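Local structure of phage-related protein (Bacillus cereus, 4JG2) at residues Val68-Pro71 / Lys72-Glu76. The protein is of unknown function but probably binds single-stranded DNA, like its phage relatives. Sequence-based numbering, arbitrary orientation.
Sequences VLIP and KTDKE
P71 and D74 close a type I beta turn: the amide N of D74 donates to P71 O over 2.9 Å, nearly straight at 162° but approaching from above the carbonyl plane. The CB of D74 is turned toward the strand end, in van der Waals contact with P71 O at 3.3 Å and, more loosely, with I70 CG2 at 4.3 Å. With CG anti to the backbone N (chi1 -171°), the carboxylate is carried on to the helix start, where it caps a backbone N just past E76, and OD2 also bonds T77 OG1. T73 OG1 approaches the CB corner of the pyrrolidine ring, 3.6 Å from P71 CB. K72 turns away from P71, its extended chain reaching D112 and D114 in two salt bridges and Y126 in a cation-pi contact. K75 instead folds back across the turn, its NZ donating to K72 O at 2.8 Å, 27° off the carbonyl plane. On the strand side, I70 lies against T77, I78 and I81 in the first turns of helix 75-96. A type I beta turn whose last residue, D74, is also the helix N-cap and the centre of an inverse gamma turn (weak K75 N to T73 O bond) thus joins strand 63-71 of the antiparallel sheet to that helix.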
loop_
_atom_site.group_PDB
_atom_site.type_symbol
_atom_site.label_atom_id
_atom_site.label_comp_id
_atom_site.label_asym_id
_atom_site.label_seq_id
_atom_site.Cartn_x
_atom_site.Cartn_y
_atom_site.Cartn_z
ATOM N N VAL A 68 -0.794 3.878 -2.624
ATOM C CA VAL A 68 -0.641 3.162 -3.845
ATOM C C VAL A 68 -1.886 3.394 -4.705
ATOM O O VAL A 68 -3.017 3.057 -4.291
ATOM C CB VAL A 68 -0.539 1.679 -3.413
ATOM C CG1 VAL A 68 -0.340 0.771 -4.567
ATOM C CG2 VAL A 68 0.582 1.464 -2.362
ATOM N N LEU A 69 -1.687 3.966 -5.894
ATOM C CA LEU A 69 -2.755 4.305 -6.815
ATOM C C LEU A 69 -2.933 3.201 -7.824
ATOM O O LEU A 69 -2.015 2.926 -8.615
ATOM C CB LEU A 69 -2.452 5.637 -7.494
ATOM C CG LEU A 69 -2.212 6.836 -6.614
ATOM C CD1 LEU A 69 -1.939 8.072 -7.443
ATOM C CD2 LEU A 69 -3.181 7.099 -5.535
ATOM N N ILE A 70 -4.097 2.576 -7.815
ATOM C CA ILE A 70 -4.420 1.427 -8.660
ATOM C C ILE A 70 -5.464 1.834 -9.687
ATOM O O ILE A 70 -6.577 2.205 -9.323
ATOM C CB ILE A 70 -4.995 0.315 -7.757
ATOM C CG1 ILE A 70 -3.939 -0.093 -6.694
ATOM C CG2 ILE A 70 -5.437 -0.912 -8.568
ATOM C CD1 ILE A 70 -4.457 -0.581 -5.415
ATOM N N PRO A 71 -5.080 1.843 -10.968
ATOM C CA PRO A 71 -6.079 2.277 -11.935
ATOM C C PRO A 71 -7.342 1.428 -11.854
ATOM O O PRO A 71 -7.237 0.215 -11.716
ATOM C CB PRO A 71 -5.348 2.152 -13.282
ATOM C CG PRO A 71 -4.020 1.698 -13.013
ATOM C CD PRO A 71 -3.788 1.495 -11.582
ATOM N N LYS A 72 -8.509 2.048 -12.098
ATOM C CA LYS A 72 -9.748 1.294 -12.094
ATOM C C LYS A 72 -9.839 0.295 -13.230
ATOM O O LYS A 72 -10.659 -0.593 -13.185
ATOM C CB LYS A 72 -10.925 2.274 -12.062
ATOM C CG LYS A 72 -11.051 2.935 -10.698
ATOM C CD LYS A 72 -12.303 3.789 -10.543
ATOM C CE LYS A 72 -12.449 4.334 -9.120
ATOM N NZ LYS A 72 -13.683 5.114 -8.919
ATOM N N THR A 73 -9.029 0.443 -14.253
ATOM C CA THR A 73 -8.899 -0.516 -15.343
ATOM C C THR A 73 -8.100 -1.778 -14.960
ATOM O O THR A 73 -8.125 -2.759 -15.705
ATOM C CB THR A 73 -8.239 0.156 -16.566
ATOM O OG1 THR A 73 -7.020 0.780 -16.123
ATOM C CG2 THR A 73 -9.131 1.192 -17.216
ATOM N N ASP A 74 -7.408 -1.769 -13.818
ATOM C CA ASP A 74 -6.591 -2.905 -13.411
ATOM C C ASP A 74 -7.422 -3.907 -12.654
ATOM O O ASP A 74 -7.313 -4.087 -11.440
ATOM C CB ASP A 74 -5.407 -2.436 -12.582
ATOM C CG ASP A 74 -4.420 -3.554 -12.333
ATOM O OD1 ASP A 74 -4.728 -4.756 -12.804
ATOM O OD2 ASP A 74 -3.410 -3.268 -11.687
ATOM N N LYS A 75 -8.311 -4.571 -13.377
ATOM C CA LYS A 75 -9.234 -5.525 -12.763
ATOM C C LYS A 75 -8.560 -6.664 -12.068
ATOM O O LYS A 75 -9.005 -7.105 -11.032
ATOM C CB LYS A 75 -10.217 -6.092 -13.844
ATOM C CG LYS A 75 -10.967 -5.013 -14.561
ATOM C CD LYS A 75 -11.846 -4.182 -13.625
ATOM C CE LYS A 75 -12.916 -3.269 -14.304
ATOM N NZ LYS A 75 -12.631 -1.844 -14.726
ATOM N N GLU A 76 -7.461 -7.145 -12.600
ATOM C CA GLU A 76 -6.759 -8.252 -11.968
ATOM C C GLU A 76 -6.295 -7.853 -10.576
ATOM O O GLU A 76 -6.507 -8.582 -9.594
ATOM C CB GLU A 76 -5.578 -8.723 -12.816
ATOM C CG GLU A 76 -4.839 -9.947 -12.365
ATOM C CD GLU A 76 -3.801 -10.433 -13.404
ATOM O OE1 GLU A 76 -3.424 -9.650 -14.313
ATOM O OE2 GLU A 76 -3.339 -11.593 -13.299
#